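Local coordinates for probable aromatic acid decarboxylase (Aquifex aeolicus, PDB 2EJB), which probably transfers a dimethylallyl group from dimethylallyl monophosphate to reduced FMN, without a metal, making the prenylated flavin used by UbiD decarboxylases, at residues 92-97 with 105-110; 98-103 with 135-140. All blocks are in the same frame, centred on the assembly; numbering follows the deposited sequence.

Contact 1 of 2, residues 92-97 with 105-110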
ATOM      1  N   THR A  92       7.545  -7.202   6.710  1.00 34.62           N
ATOM      2  CA  THR A  92       7.792  -6.129   7.661  1.00 31.11           C
ATOM      3  C   THR A  92       9.043  -6.431   8.465  1.00 27.25           C
ATOM      4  O   THR A  92       9.777  -5.520   8.862  1.00 25.29           O
ATOM      5  CB  THR A  92       6.590  -5.924   8.625  1.00 31.69           C
ATOM      6  OG1 THR A  92       6.242  -7.168   9.248  1.00 35.39           O
ATOM      7  CG2 THR A  92       5.390  -5.387   7.857  1.00 36.03           C
ATOM      8  N   ASN A  93       9.296  -7.719   8.686  1.00 25.01           N
ATOM      9  CA  ASN A  93      10.473  -8.144   9.434  1.00 34.93           C
ATOM     10  C   ASN A  93      11.749  -7.818   8.658  1.00 30.52           C
ATOM     11  O   ASN A  93      12.697  -7.258   9.210  1.00 38.33           O
ATOM     12  CB  ASN A  93      10.394  -9.650   9.738  1.00 30.29           C
ATOM     13  CG  ASN A  93      11.686 -10.201  10.324  1.00 34.13           C
ATOM     14  OD1 ASN A  93      12.451 -10.878   9.641  1.00 41.65           O
ATOM     15  ND2 ASN A  93      11.938  -9.905  11.589  1.00 29.73           N
ATOM     16  N   THR A  94      11.770  -8.165   7.377  1.00 33.67           N
ATOM     17  CA  THR A  94      12.931  -7.893   6.533  1.00 33.05           C
ATOM     18  C   THR A  94      13.131  -6.390   6.404  1.00 34.00           C
ATOM     19  O   THR A  94      14.261  -5.902   6.415  1.00 33.23           O
ATOM     20  CB  THR A  94      12.756  -8.521   5.137  1.00 32.75           C
ATOM     21  OG1 THR A  94      12.886  -9.939   5.249  1.00 38.94           O
ATOM     22  CG2 THR A  94      13.800  -7.992   4.160  1.00 24.85           C
ATOM     23  N   LEU A  95      12.027  -5.658   6.282  1.00 31.99           N
ATOM     24  CA  LEU A  95      12.089  -4.208   6.175  1.00 30.40           C
ATOM     25  C   LEU A  95      12.815  -3.656   7.391  1.00 31.34           C
ATOM     26  O   LEU A  95      13.700  -2.807   7.274  1.00 28.94           O
ATOM     27  CB  LEU A  95      10.680  -3.611   6.114  1.00 28.98           C
ATOM     28  CG  LEU A  95      10.589  -2.104   6.385  1.00 37.94           C
ATOM     29  CD1 LEU A  95      11.385  -1.328   5.327  1.00 25.60           C
ATOM     30  CD2 LEU A  95       9.128  -1.671   6.398  1.00 30.66           C
ATOM     31  N   SER A  96      12.434  -4.156   8.561  1.00 32.32           N
ATOM     32  CA  SER A  96      13.027  -3.717   9.816  1.00 32.72           C
ATOM     33  C   SER A  96      14.496  -4.113   9.889  1.00 31.68           C
ATOM     34  O   SER A  96      15.356  -3.283  10.176  1.00 34.17           O
ATOM     35  CB  SER A  96      12.256  -4.314  10.998  1.00 36.10           C
ATOM     36  OG  SER A  96      12.800  -3.882  12.233  1.00 40.85           O
ATOM     37  N   CYS A  97      14.788  -5.377   9.618  1.00 27.08           N
ATOM     38  CA  CYS A  97      16.167  -5.839   9.658  1.00 33.76           C
ATOM     39  C   CYS A  97      17.101  -4.979   8.806  1.00 29.93           C
ATOM     40  O   CYS A  97      18.166  -4.570   9.271  1.00 30.70           O
ATOM     41  CB  CYS A  97      16.242  -7.309   9.234  1.00 33.13           C
ATOM     42  SG  CYS A  97      15.544  -8.428  10.493  1.00 32.90           S
ATOM     43  N   ASN A 105      19.725 -13.212   7.804  1.00 49.88           N
ATOM     44  CA  ASN A 105      19.889 -14.062   6.629  1.00 44.36           C
ATOM     45  C   ASN A 105      20.629 -13.314   5.525  1.00 43.84           C
ATOM     46  O   ASN A 105      20.927 -12.123   5.649  1.00 41.01           O
ATOM     47  CB  ASN A 105      18.528 -14.525   6.092  1.00 51.56           C
ATOM     48  CG  ASN A 105      17.672 -13.373   5.583  1.00 46.74           C
ATOM     49  OD1 ASN A 105      18.191 -12.354   5.141  1.00 51.84           O
ATOM     50  ND2 ASN A 105      16.351 -13.542   5.629  1.00 58.15           N
ATOM     51  N   LEU A 106      20.905 -14.022   4.434  1.00 36.90           N
ATOM     52  CA  LEU A 106      21.607 -13.447   3.295  1.00 36.69           C
ATOM     53  C   LEU A 106      20.879 -12.227   2.745  1.00 34.97           C
ATOM     54  O   LEU A 106      21.504 -11.223   2.400  1.00 35.82           O
ATOM     55  CB  LEU A 106      21.752 -14.489   2.187  1.00 33.99           C
ATOM     56  CG  LEU A 106      22.394 -14.009   0.879  1.00 39.81           C
ATOM     57  CD1 LEU A 106      23.796 -13.482   1.153  1.00 36.76           C
ATOM     58  CD2 LEU A 106      22.434 -15.152  -0.124  1.00 39.03           C
ATOM     59  N   ILE A 107      19.557 -12.324   2.664  1.00 31.85           N
ATOM     60  CA  ILE A 107      18.727 -11.236   2.154  1.00 35.55           C
ATOM     61  C   ILE A 107      18.990  -9.925   2.890  1.00 31.97           C
ATOM     62  O   ILE A 107      19.103  -8.863   2.271  1.00 30.27           O
ATOM     63  CB  ILE A 107      17.223 -11.595   2.272  1.00 31.22           C
ATOM     64  CG1 ILE A 107      16.908 -12.784   1.357  1.00 32.66           C
ATOM     65  CG2 ILE A 107      16.351 -10.395   1.894  1.00 27.46           C
ATOM     66  CD1 ILE A 107      15.439 -13.178   1.355  1.00 35.24           C
ATOM     67  N   HIS A 108      19.086  -9.998   4.210  1.00 34.01           N
ATOM     68  CA  HIS A 108      19.337  -8.801   5.001  1.00 35.52           C
ATOM     69  C   HIS A 108      20.713  -8.271   4.641  1.00 34.63           C
ATOM     70  O   HIS A 108      20.897  -7.070   4.458  1.00 39.78           O
ATOM     71  CB  HIS A 108      19.254  -9.139   6.489  1.00 31.27           C
ATOM     72  CG  HIS A 108      17.942  -9.738   6.893  1.00 32.53           C
ATOM     73  ND1 HIS A 108      17.768 -10.435   8.062  1.00 36.61           N
ATOM     74  CD2 HIS A 108      16.737  -9.731   6.270  1.00 25.25           C
ATOM     75  CE1 HIS A 108      16.509 -10.839   8.149  1.00 29.60           C
ATOM     76  NE2 HIS A 108      15.868 -10.423   7.076  1.00 34.48           N
ATOM     77  N   ARG A 109      21.674  -9.182   4.515  1.00 37.52           N
ATOM     78  CA  ARG A 109      23.040  -8.810   4.167  1.00 37.18           C
ATOM     79  C   ARG A 109      23.088  -8.080   2.827  1.00 34.56           C
ATOM     80  O   ARG A 109      23.772  -7.058   2.688  1.00 34.01           O
ATOM     81  CB  ARG A 109      23.924 -10.060   4.100  1.00 38.55           C
ATOM     82  CG  ARG A 109      25.336  -9.806   3.588  1.00 41.40           C
ATOM     83  CD  ARG A 109      26.120  -8.879   4.510  1.00 45.54           C
ATOM     84  NE  ARG A 109      27.436  -8.561   3.959  1.00 49.97           N
ATOM     85  CZ  ARG A 109      28.291  -7.695   4.497  1.00 50.83           C
ATOM     86  NH1 ARG A 109      27.978  -7.051   5.614  1.00 50.87           N
ATOM     87  NH2 ARG A 109      29.458  -7.468   3.913  1.00 47.93           N
ATOM     88  N   VAL A 110      22.365  -8.608   1.842  1.00 33.88           N
ATOM     89  CA  VAL A 110      22.343  -8.010   0.510  1.00 36.51           C
ATOM     90  C   VAL A 110      21.775  -6.593   0.561  1.00 34.52           C
ATOM     91  O   VAL A 110      22.188  -5.720  -0.201  1.00 33.15           O
ATOM     92  CB  VAL A 110      21.512  -8.866  -0.470  1.00 42.65           C
ATOM     93  CG1 VAL A 110      21.461  -8.198  -1.844  1.00 39.25           C
ATOM     94  CG2 VAL A 110      22.129 -10.258  -0.581  1.00 41.42           C
TER
HETATM   95  O   HOH W   1      14.022 -12.551   4.476  1.00 40.91           O
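His108 reaches from helix 106-117 to helix 92-100 and meets Cys97 and Thr94 with different parts of its imidazole. Its CB points toward helix 92-100, and CG stands anti to the carbonyl carbon (chi1 -57°), which carries the ring across the gap. Cys97 CB stands over the centre of the imidazole, about equally far from all its atoms: it is 3.6 Å from the centroid of the His108 ring and 5° off its normal, a CH-pi contact. CE1 is 3.5 Å from Cys97 SG, and the sulfur sits obliquely to the ring. His108 CD2 faces Thr94, 4.0 Å from Thr94 CG2. At the far end NE2 has Thr94 OG1 in the ring plane at its edge, 3.5 Å away, with no hydrogen bond between them. ND1 accepts a hydrogen bond from the backbone N of Lys104, which would limit rotation of the ring.

Asn105 OD1 lies above the other face, toward the rim, and caps the helix by accepting from His108 N at 2.7 Å. Asn105 ND2 donates to a water 2.8 Å away, which is also hydrogen-bonded to Thr94 OG1. Thr94 CG2 meets Ile107 CG2 at 4.2 Å, the two side chains crossing at about a right angle. The axes of 92-97 and 106-110 cross at -46°, packing an N-capped helix against the helix whose first turn belongs to the predicted FMN site of this flavoprotein fold.

Contact 2 of 2, residues 98-103 with 135-140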
ATOM      1  N   ILE A  98      16.691  -4.683   7.577  1.00 33.38           N
ATOM      2  CA  ILE A  98      17.507  -3.874   6.679  1.00 31.72           C
ATOM      3  C   ILE A  98      17.620  -2.427   7.165  1.00 35.80           C
ATOM      4  O   ILE A  98      18.709  -1.855   7.159  1.00 38.41           O
ATOM      5  CB  ILE A  98      16.938  -3.920   5.234  1.00 29.66           C
ATOM      6  CG1 ILE A  98      17.050  -5.347   4.686  1.00 37.00           C
ATOM      7  CG2 ILE A  98      17.697  -2.969   4.328  1.00 24.85           C
ATOM      8  CD1 ILE A  98      16.410  -5.542   3.312  1.00 31.75           C
ATOM      9  N   ALA A  99      16.503  -1.852   7.605  1.00 34.42           N
ATOM     10  CA  ALA A  99      16.483  -0.481   8.109  1.00 36.39           C
ATOM     11  C   ALA A  99      17.355  -0.318   9.349  1.00 31.85           C
ATOM     12  O   ALA A  99      17.885   0.761   9.596  1.00 31.53           O
ATOM     13  CB  ALA A  99      15.050  -0.060   8.433  1.00 32.49           C
ATOM     14  N   ASN A 100      17.487  -1.383  10.131  1.00 28.27           N
ATOM     15  CA  ASN A 100      18.290  -1.346  11.350  1.00 29.03           C
ATOM     16  C   ASN A 100      19.670  -1.977  11.190  1.00 28.31           C
ATOM     17  O   ASN A 100      20.499  -1.903  12.093  1.00 33.31           O
ATOM     18  CB  ASN A 100      17.529  -2.024  12.497  1.00 33.55           C
ATOM     19  CG  ASN A 100      16.389  -1.166  13.019  1.00 36.01           C
ATOM     20  OD1 ASN A 100      16.621  -0.074  13.537  1.00 44.56           O
ATOM     21  ND2 ASN A 100      15.159  -1.650  12.883  1.00 39.14           N
ATOM     22  N   GLY A 101      19.911  -2.601  10.045  1.00 30.06           N
ATOM     23  CA  GLY A 101      21.209  -3.203   9.813  1.00 33.82           C
ATOM     24  C   GLY A 101      21.418  -4.512  10.539  1.00 36.24           C
ATOM     25  O   GLY A 101      22.556  -4.946  10.731  1.00 36.49           O
ATOM     26  N   ILE A 102      20.321  -5.125  10.967  1.00 33.96           N
ATOM     27  CA  ILE A 102      20.380  -6.415  11.639  1.00 39.06           C
ATOM     28  C   ILE A 102      20.308  -7.452  10.519  1.00 44.67           C
ATOM     29  O   ILE A 102      19.410  -7.396   9.680  1.00 45.58           O
ATOM     30  CB  ILE A 102      19.191  -6.603  12.607  1.00 41.57           C
ATOM     31  CG1 ILE A 102      19.301  -5.588  13.745  1.00 33.36           C
ATOM     32  CG2 ILE A 102      19.179  -8.029  13.146  1.00 38.92           C
ATOM     33  CD1 ILE A 102      18.206  -5.706  14.782  1.00 53.06           C
ATOM     34  N   ASN A 103      21.250  -8.388  10.499  1.00 43.07           N
ATOM     35  CA  ASN A 103      21.272  -9.396   9.449  1.00 50.75           C
ATOM     36  C   ASN A 103      21.095 -10.825   9.944  1.00 53.02           C
ATOM     37  O   ASN A 103      22.024 -11.427  10.478  1.00 54.38           O
ATOM     38  CB  ASN A 103      22.564  -9.249   8.637  1.00 52.46           C
ATOM     39  CG  ASN A 103      22.597  -7.960   7.830  1.00 52.49           C
ATOM     40  OD1 ASN A 103      21.730  -7.102   7.985  1.00 70.05           O
ATOM     41  ND2 ASN A 103      23.599  -7.819   6.966  1.00 62.52           N
ATOM     42  N   LEU A 135       6.175   2.845   9.234  1.00 33.76           N
ATOM     43  CA  LEU A 135       6.399   4.134   8.589  1.00 31.93           C
ATOM     44  C   LEU A 135       7.828   4.630   8.725  1.00 28.09           C
ATOM     45  O   LEU A 135       8.427   5.107   7.761  1.00 28.70           O
ATOM     46  CB  LEU A 135       5.455   5.209   9.155  1.00 35.91           C
ATOM     47  CG  LEU A 135       4.012   5.367   8.647  1.00 45.45           C
ATOM     48  CD1 LEU A 135       3.868   4.764   7.255  1.00 47.26           C
ATOM     49  CD2 LEU A 135       3.046   4.736   9.615  1.00 46.25           C
ATOM     50  N   GLU A 136       8.376   4.536   9.925  1.00 27.10           N
ATOM     51  CA  GLU A 136       9.728   5.014  10.135  1.00 29.78           C
ATOM     52  C   GLU A 136      10.764   4.153   9.431  1.00 30.38           C
ATOM     53  O   GLU A 136      11.777   4.664   8.960  1.00 30.99           O
ATOM     54  CB  GLU A 136      10.019   5.129  11.634  1.00 36.59           C
ATOM     55  CG  GLU A 136       9.298   6.317  12.267  1.00 50.78           C
ATOM     56  CD  GLU A 136       9.573   6.461  13.748  1.00 60.84           C
ATOM     57  OE1 GLU A 136       9.110   5.598  14.526  1.00 53.29           O
ATOM     58  OE2 GLU A 136      10.259   7.436  14.124  1.00 68.32           O
ATOM     59  N   ASN A 137      10.518   2.850   9.348  1.00 25.93           N
ATOM     60  CA  ASN A 137      11.470   1.977   8.674  1.00 27.77           C
ATOM     61  C   ASN A 137      11.496   2.317   7.195  1.00 26.76           C
ATOM     62  O   ASN A 137      12.559   2.363   6.581  1.00 31.68           O
ATOM     63  CB  ASN A 137      11.088   0.510   8.865  1.00 25.21           C
ATOM     64  CG  ASN A 137      11.441  -0.006  10.249  1.00 30.69           C
ATOM     65  OD1 ASN A 137      10.936  -1.036  10.687  1.00 41.49           O
ATOM     66  ND2 ASN A 137      12.316   0.706  10.936  1.00 26.92           N
ATOM     67  N   MET A 138      10.318   2.551   6.625  1.00 28.32           N
ATOM     68  CA  MET A 138      10.234   2.892   5.213  1.00 32.38           C
ATOM     69  C   MET A 138      10.879   4.246   4.964  1.00 29.08           C
ATOM     70  O   MET A 138      11.505   4.455   3.932  1.00 28.04           O
ATOM     71  CB  MET A 138       8.773   2.905   4.743  1.00 23.03           C
ATOM     72  CG  MET A 138       8.135   1.517   4.681  1.00 28.94           C
ATOM     73  SD  MET A 138       6.479   1.493   3.941  1.00 33.84           S
ATOM     74  CE  MET A 138       5.500   1.996   5.323  1.00 30.31           C
ATOM     75  N   LEU A 139      10.732   5.156   5.922  1.00 33.12           N
ATOM     76  CA  LEU A 139      11.300   6.494   5.806  1.00 32.70           C
ATOM     77  C   LEU A 139      12.817   6.423   5.832  1.00 32.90           C
ATOM     78  O   LEU A 139      13.498   7.120   5.077  1.00 29.00           O
ATOM     79  CB  LEU A 139      10.829   7.376   6.963  1.00 37.33           C
ATOM     80  CG  LEU A 139      10.100   8.676   6.633  1.00 42.38           C
ATOM     81  CD1 LEU A 139       9.956   9.480   7.915  1.00 42.77           C
ATOM     82  CD2 LEU A 139      10.861   9.478   5.586  1.00 39.75           C
ATOM     83  N   LYS A 140      13.348   5.590   6.721  1.00 36.09           N
ATOM     84  CA  LYS A 140      14.791   5.437   6.818  1.00 36.04           C
ATOM     85  C   LYS A 140      15.333   4.851   5.514  1.00 32.20           C
ATOM     86  O   LYS A 140      16.334   5.334   4.991  1.00 34.68           O
ATOM     87  CB  LYS A 140      15.170   4.546   8.005  1.00 40.09           C
ATOM     88  CG  LYS A 140      16.668   4.312   8.113  1.00 45.84           C
ATOM     89  CD  LYS A 140      17.214   4.549   9.508  1.00 53.99           C
ATOM     90  CE  LYS A 140      18.748   4.571   9.492  1.00 60.71           C
ATOM     91  NZ  LYS A 140      19.348   4.616  10.859  1.00 63.69           N
TER
HETATM   92  O   HOH W   2      13.114   0.292  13.816  1.00 36.31           O
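A water accepts from two amides, Asn100 ND2 and Asn137 ND2, each of them 3.0 Å from its oxygen, and so links the C-terminal end of helix 92-100 to helix 132-143. That end is closed by a Schellman motif: Gly101, with phi 77°, is the C-prime residue, Ile102 N reaches Cys97 O, and Gly101 N makes a weak bond to Ile98 O. The side-chain amide planes of Asn100 and Asn137 stand 87° apart. Both nitrogens are donors, and at 4.2 Å between Asn100 ND2 and Asn137 ND2 they do not bond to each other; the shared water serves both. Asn100 ND2 also makes a weak hydrogen bond to Ser96 O, one turn back in its own helix.

The small side chain of Ala99 is consistent with the close backbone approach, 5.6 Å between the CA atoms of Ala99 and Asn137. Its methyl rests against Asn137, with Ala99 CB 3.8 Å from Asn137 ND2 and also near Asn137 O. Glu136, on the same helix, forms a salt bridge with Arg143 of the second subunit. In Lys140, CG is anti to the backbone N (chi1 178°) and the chain bends at chi2; its aliphatic CG, CD and CE pass Ala99 O in van der Waals contact, nearest at Lys140 CD, 3.8 Å.

In the fold
Contacts 1 and 2 share helix 92-100, which follows strand 82-90 of the parallel six-stranded sheet. Contact 1 uses its first part against helix 106-117 and is mostly buried; contact 2 uses its last turn against helix 132-143 and is partly exposed. Their centres are 9 Å apart. The inner contact depends on an aromatic face, a thiol side chain and a helix cap, whereas the outer one depends on an alanine methyl, asparagine amides and an aliphatic lysine chain. Each includes a water bridge between side chains. Predicted FMN-binding residues lie within 92-97 but in neither segment of contact 2, whose helix 132-143 also packs against the second subunit.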